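Putative alpha-galactosidase (Bacteroides fragilis, PDB 4NZJ) probably hydrolyses terminal, non-reducing alpha-D-galactose residues from alpha-D-galactosides such as galactose oligosaccharides, galactomannans and galactolipids. Local coordinates at residues Asp215-Asp220 and Ala236-Ala241; Tyr251-Trp256 and Trp262-Gln267. All blocks are in the same frame, centred on the assembly; numbering follows the deposited sequence. Where two conformers were deposited one is given.

Contact 1 of 2, residues Asp215-Asp220 and Ala236-Ala241; sequences DLLKYD and AKMGRA
Every side-chain atom of Met238, a selenomethionine in this crystal, touches Tyr219, Leu217 or both, and no hydrogen bond is formed between the two segments. Its CB starts the contact at the rim of the aromatic ring, 3.4 Å from Tyr219 CE2. The first torsion sets CG anti to the backbone N (chi1 175°), which carries the chain off the helix and over the tyrosine. There Met238 CG stands 3.9 Å from the Tyr219 ring centroid and only 15° off the ring normal, the geometry of a CH-pi contact. Leu217 brings the tip of its CD2 branch against the CG-SE part of the selenomethionine, with Leu217 CD2 3.7 Å from Met238 CG. Met238 SE follows, 3.9 Å from Leu217 CD2; it lies above the Tyr219 face but 5.0 Å from the centroid, a long-range form of the Met-aromatic contact. Bends at the second and third torsions then turn the chain back, and Met238 CE settles 3.6 Å from Tyr219 CE1 and 3.7 Å from Tyr219 OH. All four atoms thus lie on one side of the ring plane, CG and SE over the face, CB and CE out by the rim. All three residues are buried, and the segments hide 153 Å² between them.

Leu217 and Tyr219 are alternate residues of strand 216-220 whose side chains face helix 228-243, whereas Lys218 and Asp220, on the other side of the strand, turn to the barrel interior. This is the packing of a beta-alpha-beta crossover in a TIM barrel, the unit running through helix 228-243 to strand 250-254. On the preceding side, Leu217 rests against Ile183 of strand 180-186 and Phe209 of helix 202-212.

Contact 2 of 2, residues Tyr251-Trp256 and Trp262-Gln267; sequences YSVCEW and WKWAKQ
Glu255 and Trp264 both place CG between the backbone N and the carbonyl carbon, with chi1 of 59° and 56°, and these two torsions draw an aliphatic carbon of one against the six-membered ring of the other. Glu255 CG lies 4.1 Å from Trp264 CH2 and an equal 4.1 Å from Trp264 CZ2, an oblique approach that is a contact of carbon with carbon. Beyond CG the glutamate chain bends again, and its carboxylate plane stands 84° from the indole plane. Arg259, in the intervening loop, meets both polar ends: Glu255 OE1 forms a salt bridge with Arg259 NE, and Trp264 NE1 donates to the backbone O of Arg259. Glu255 OE2 takes a further, weak hydrogen bond from Gly257 N.

The strand concerned, 250-254, is one of the parallel strands of the TIM barrel, and 262-267 belongs to the connection leading to the next strand, 272-274. It folds back against the outer side of the strand, where Val253 faces it with both methyl groups. Val253 CG1 approaches Trp264 CH2 at 4.3 Å, and Val253 CG2 approaches Ala265 CB at 4.3 Å, so the two branches touch successive residues of the loop. The backbones come nearest at the same place, Val253 CA being 7.0 Å from Ala265 CA. All four touching residues are buried, and 141 Å² is hidden between the segments without a hydrogen bond across them. Met232 of helix 228-243 packs on Trp264, Tyr235 of the same helix packs on Val253, and Trp273 of strand 272-274 touches Ala265.

Contact 1 closes before contact 2 opens along the chain, yet their centres lie only about 10 Å apart because strands 216-220 and 250-254 are parallel neighbours in the barrel. Two probable hydrogen bonds join them, Leu217 O to Ser252 N at 2.8 Å and Tyr219 N to Ser252 O at 2.9 Å. Helix 228-243 bridges both: Met238 CB packs 3.3 Å from Tyr251 OH, whose hydroxyl is also hydrogen-bonded to Tyr235 O. On the barrel-facing side of strand 216-220, toward its C-terminal end, Asp220 OD2 and Lys218 NZ both bind a glycerol, probably from crystallisation, consistent with a sugar-binding pocket at the C-terminal ends of the barrel strands, where TIM-barrel glycosidases have their active sites.

Contact 1 of 2, residues Asp215-Asp220 and Ala236-Ala241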
loop_
_atom_site.group_PDB
_atom_site.type_symbol
_atom_site.label_atom_id
_atom_site.label_comp_id
_atom_site.label_asym_id
_atom_site.label_seq_id
_atom_site.Cartn_x
_atom_site.Cartn_y
_atom_site.Cartn_z
ATOM N N ASP A 215 0.235 14.669 1.446
ATOM C CA ASP A 215 -0.362 13.887 0.369
ATOM C C ASP A 215 -1.328 12.801 0.861
ATOM O O ASP A 215 -2.048 12.205 0.065
ATOM C CB ASP A 215 0.754 13.227 -0.431
ATOM C CG ASP A 215 1.745 14.237 -0.972
ATOM O OD1 ASP A 215 1.324 15.069 -1.801
ATOM O OD2 ASP A 215 2.928 14.216 -0.554
ATOM N N LEU A 216 -1.344 12.563 2.170
ATOM C CA LEU A 216 -2.188 11.539 2.775
ATOM C C LEU A 216 -2.478 11.919 4.216
ATOM O O LEU A 216 -1.594 12.396 4.925
ATOM C CB LEU A 216 -1.493 10.172 2.696
ATOM C CG LEU A 216 -2.174 8.961 3.356
ATOM C CD1 LEU A 216 -1.785 7.663 2.653
ATOM C CD2 LEU A 216 -1.838 8.879 4.838
ATOM N N LEU A 217 -3.724 11.714 4.632
ATOM C CA LEU A 217 -4.125 11.867 6.026
ATOM C C LEU A 217 -4.674 10.552 6.539
ATOM O O LEU A 217 -5.630 10.020 5.969
ATOM C CB LEU A 217 -5.203 12.939 6.169
ATOM C CG LEU A 217 -5.788 13.081 7.581
ATOM C CD1 LEU A 217 -4.710 13.525 8.560
ATOM C CD2 LEU A 217 -6.980 14.026 7.615
ATOM N N LYS A 218 -4.060 10.043 7.606
ATOM C CA LYS A 218 -4.616 8.957 8.395
ATOM C C LYS A 218 -5.443 9.592 9.506
ATOM O O LYS A 218 -4.926 10.389 10.291
ATOM C CB LYS A 218 -3.502 8.086 8.982
ATOM C CG LYS A 218 -4.005 7.011 9.934
ATOM C CD LYS A 218 -2.868 6.188 10.514
ATOM C CE LYS A 218 -3.323 5.406 11.741
ATOM N NZ LYS A 218 -2.155 4.867 12.493
ATOM N N TYR A 219 -6.719 9.232 9.577
ATOM C CA TYR A 219 -7.655 9.897 10.476
ATOM C C TYR A 219 -8.253 8.878 11.441
ATOM O O TYR A 219 -9.112 8.074 11.080
ATOM C CB TYR A 219 -8.725 10.619 9.661
ATOM C CG TYR A 219 -9.400 11.793 10.349
ATOM C CD1 TYR A 219 -8.656 12.745 11.051
ATOM C CD2 TYR A 219 -10.780 11.984 10.255
ATOM C CE1 TYR A 219 -9.268 13.827 11.657
ATOM C CE2 TYR A 219 -11.400 13.071 10.855
ATOM C CZ TYR A 219 -10.638 13.992 11.555
ATOM O OH TYR A 219 -11.245 15.080 12.151
ATOM N N ASP A 220 -7.760 8.926 12.671
ATOM C CA ASP A 220 -8.052 7.947 13.709
ATOM C C ASP A 220 -9.331 8.325 14.453
ATOM O O ASP A 220 -9.805 9.460 14.352
ATOM C CB ASP A 220 -6.864 7.925 14.680
ATOM C CG ASP A 220 -6.626 6.577 15.313
ATOM O OD1 ASP A 220 -7.544 5.730 15.354
ATOM O OD2 ASP A 220 -5.479 6.375 15.778
ATOM N N ALA A 236 -17.095 12.274 7.182
ATOM C CA ALA A 236 -17.569 13.052 6.032
ATOM C C ALA A 236 -17.081 14.502 6.090
ATOM O O ALA A 236 -16.689 15.066 5.074
ATOM C CB ALA A 236 -19.081 13.003 5.936
ATOM N N LYS A 237 -17.118 15.093 7.281
ATOM C CA LYS A 237 -16.685 16.478 7.494
ATOM C C LYS A 237 -15.219 16.673 7.106
ATOM O O LYS A 237 -14.882 17.616 6.383
ATOM C CB LYS A 237 -16.894 16.870 8.961
ATOM C CG LYS A 237 -16.413 18.266 9.339
ATOM C CD LYS A 237 -17.341 19.351 8.834
ATOM C CE LYS A 237 -16.805 20.731 9.192
ATOM N NZ LYS A 237 -16.627 20.914 10.661
HETATM N N MSE A 238 -14.347 15.786 7.581
HETATM C CA MSE A 238 -12.925 15.892 7.239
HETATM C C MSE A 238 -12.722 15.612 5.766
HETATM O O MSE A 238 -11.872 16.230 5.132
HETATM C CB MSE A 238 -12.055 14.985 8.114
HETATM C CG MSE A 238 -10.576 14.977 7.716
HETATM SE SE MSE A 238 -9.757 16.779 7.726
HETATM C CE MSE A 238 -9.178 16.780 9.607
ATOM N N GLY A 239 -13.499 14.692 5.198
ATOM C CA GLY A 239 -13.416 14.419 3.760
ATOM C C GLY A 239 -13.683 15.669 2.933
ATOM O O GLY A 239 -12.941 15.982 1.999
ATOM N N ARG A 240 -14.740 16.392 3.286
ATOM C CA ARG A 240 -15.073 17.645 2.612
ATOM C C ARG A 240 -13.949 18.662 2.771
ATOM O O ARG A 240 -13.588 19.358 1.820
ATOM C CB ARG A 240 -16.395 18.212 3.142
ATOM C CG ARG A 240 -17.605 17.407 2.701
ATOM C CD ARG A 240 -18.905 18.136 2.973
ATOM N NE ARG A 240 -19.169 18.343 4.400
ATOM C CZ ARG A 240 -19.731 17.455 5.220
ATOM N NH1 ARG A 240 -20.088 16.252 4.788
ATOM N NH2 ARG A 240 -19.938 17.775 6.494
ATOM N N ALA A 241 -13.388 18.739 3.973
ATOM C CA ALA A 241 -12.301 19.670 4.248
ATOM C C ALA A 241 -11.079 19.373 3.372
ATOM O O ALA A 241 -10.455 20.292 2.849
ATOM C CB ALA A 241 -11.938 19.636 5.727
#

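Contact 2 of 2, residues Tyr251-Trp256 and Trp262-Gln267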
loop_
_atom_site.group_PDB
_atom_site.type_symbol
_atom_site.label_atom_id
_atom_site.label_comp_id
_atom_site.label_asym_id
_atom_site.label_seq_id
_atom_site.Cartn_x
_atom_site.Cartn_y
_atom_site.Cartn_z
ATOM N N TYR A 251 -7.156 9.829 1.756
ATOM C CA TYR A 251 -7.883 9.841 3.011
ATOM C C TYR A 251 -7.984 8.413 3.545
ATOM O O TYR A 251 -8.708 7.583 2.993
ATOM C CB TYR A 251 -9.264 10.447 2.772
ATOM C CG TYR A 251 -10.087 10.787 3.992
ATOM C CD1 TYR A 251 -9.509 10.972 5.251
ATOM C CD2 TYR A 251 -11.458 10.983 3.865
ATOM C CE1 TYR A 251 -10.294 11.307 6.348
ATOM C CE2 TYR A 251 -12.242 11.319 4.949
ATOM C CZ TYR A 251 -11.656 11.484 6.185
ATOM O OH TYR A 251 -12.450 11.825 7.261
ATOM N N SER A 252 -7.223 8.144 4.600
ATOM C CA SER A 252 -7.154 6.831 5.236
ATOM C C SER A 252 -8.011 6.845 6.502
ATOM O O SER A 252 -7.726 7.569 7.455
ATOM C CB SER A 252 -5.689 6.494 5.549
ATOM O OG SER A 252 -5.555 5.396 6.434
ATOM N N VAL A 253 -9.080 6.056 6.488
ATOM C CA VAL A 253 -10.038 5.993 7.585
ATOM C C VAL A 253 -9.600 4.917 8.573
ATOM O O VAL A 253 -9.313 3.786 8.184
ATOM C CB VAL A 253 -11.449 5.716 7.026
ATOM C CG1 VAL A 253 -12.449 5.391 8.132
ATOM C CG2 VAL A 253 -11.912 6.912 6.212
ATOM N N CYS A 254 -9.526 5.277 9.854
ATOM C CA CYS A 254 -9.083 4.349 10.882
ATOM C C CYS A 254 -10.018 4.369 12.088
ATOM O O CYS A 254 -9.812 5.130 13.039
ATOM C CB CYS A 254 -7.647 4.684 11.293
ATOM S SG CYS A 254 -6.963 3.584 12.539
ATOM N N GLU A 255 -11.064 3.544 12.030
ATOM C CA GLU A 255 -11.968 3.359 13.168
ATOM C C GLU A 255 -12.094 1.864 13.527
ATOM O O GLU A 255 -13.066 1.436 14.157
ATOM C CB GLU A 255 -13.321 4.074 12.946
ATOM C CG GLU A 255 -14.134 3.661 11.721
ATOM C CD GLU A 255 -14.652 2.247 11.805
ATOM O OE1 GLU A 255 -15.667 2.013 12.503
ATOM O OE2 GLU A 255 -14.034 1.357 11.183
ATOM N N TRP A 256 -11.082 1.099 13.116
ATOM C CA TRP A 256 -10.834 -0.286 13.551
ATOM C C TRP A 256 -11.901 -1.292 13.130
ATOM O O TRP A 256 -11.993 -2.374 13.707
ATOM C CB TRP A 256 -10.600 -0.364 15.060
ATOM C CG TRP A 256 -9.850 0.798 15.568
ATOM C CD1 TRP A 256 -8.546 1.108 15.323
ATOM C CD2 TRP A 256 -10.370 1.842 16.390
ATOM N NE1 TRP A 256 -8.218 2.290 15.956
ATOM C CE2 TRP A 256 -9.322 2.756 16.620
ATOM C CE3 TRP A 256 -11.622 2.087 16.969
ATOM C CZ2 TRP A 256 -9.488 3.900 17.402
ATOM C CZ3 TRP A 256 -11.785 3.222 17.744
ATOM C CH2 TRP A 256 -10.723 4.114 17.953
ATOM N N TRP A 262 -16.448 -0.556 5.527
ATOM C CA TRP A 262 -16.554 -1.025 4.144
ATOM C C TRP A 262 -17.887 -0.652 3.484
ATOM O O TRP A 262 -17.965 -0.616 2.254
ATOM C CB TRP A 262 -16.301 -2.530 4.043
ATOM C CG TRP A 262 -16.992 -3.368 5.079
ATOM C CD1 TRP A 262 -18.203 -3.976 4.967
ATOM C CD2 TRP A 262 -16.489 -3.711 6.377
ATOM N NE1 TRP A 262 -18.498 -4.667 6.121
ATOM C CE2 TRP A 262 -17.458 -4.518 7.001
ATOM C CE3 TRP A 262 -15.317 -3.406 7.074
ATOM C CZ2 TRP A 262 -17.285 -5.032 8.289
ATOM C CZ3 TRP A 262 -15.150 -3.912 8.351
ATOM C CH2 TRP A 262 -16.131 -4.713 8.945
ATOM N N LYS A 263 -18.919 -0.363 4.284
ATOM C CA LYS A 263 -20.223 0.051 3.758
ATOM C C LYS A 263 -20.395 1.560 3.565
ATOM O O LYS A 263 -21.345 1.984 2.916
ATOM C CB LYS A 263 -21.342 -0.477 4.661
ATOM C CG LYS A 263 -21.336 -1.991 4.736
ATOM C CD LYS A 263 -22.554 -2.569 5.421
ATOM C CE LYS A 263 -22.597 -4.073 5.195
ATOM N NZ LYS A 263 -23.610 -4.750 6.045
ATOM N N TRP A 264 -19.495 2.371 4.120
ATOM C CA TRP A 264 -19.658 3.831 4.044
ATOM C C TRP A 264 -18.395 4.680 3.839
ATOM O O TRP A 264 -18.511 5.860 3.499
ATOM C CB TRP A 264 -20.388 4.338 5.293
ATOM C CG TRP A 264 -19.743 3.974 6.607
ATOM C CD1 TRP A 264 -20.113 2.951 7.441
ATOM C CD2 TRP A 264 -18.650 4.645 7.256
ATOM N NE1 TRP A 264 -19.312 2.941 8.555
ATOM C CE2 TRP A 264 -18.413 3.971 8.474
ATOM C CE3 TRP A 264 -17.858 5.755 6.932
ATOM C CZ2 TRP A 264 -17.402 4.357 9.359
ATOM C CZ3 TRP A 264 -16.857 6.141 7.817
ATOM C CH2 TRP A 264 -16.637 5.438 9.016
ATOM N N ALA A 265 -17.207 4.133 4.061
ATOM C CA ALA A 265 -15.998 4.968 4.067
ATOM C C ALA A 265 -15.734 5.581 2.698
ATOM O O ALA A 265 -15.397 6.759 2.598
ATOM C CB ALA A 265 -14.784 4.185 4.552
ATOM N N LYS A 266 -15.898 4.793 1.641
ATOM C CA LYS A 266 -15.654 5.317 0.296
ATOM C C LYS A 266 -16.646 6.430 -0.027
ATOM O O LYS A 266 -16.299 7.452 -0.630
ATOM C CB LYS A 266 -15.738 4.216 -0.756
ATOM C CG LYS A 266 -15.166 4.660 -2.094
ATOM C CD LYS A 266 -15.297 3.597 -3.168
ATOM C CE LYS A 266 -14.638 4.066 -4.455
ATOM N NZ LYS A 266 -14.755 3.052 -5.535
ATOM N N GLN A 267 -17.883 6.227 0.409
ATOM C CA GLN A 267 -18.971 7.158 0.158
ATOM C C GLN A 267 -18.762 8.534 0.817
ATOM O O GLN A 267 -19.220 9.545 0.281
ATOM C CB GLN A 267 -20.291 6.509 0.602
ATOM C CG GLN A 267 -20.708 5.307 -0.251
ATOM C CD GLN A 267 -20.093 3.949 0.145
ATOM O OE1 GLN A 267 -19.089 3.854 0.864
ATOM N NE2 GLN A 267 -20.711 2.880 -0.349
#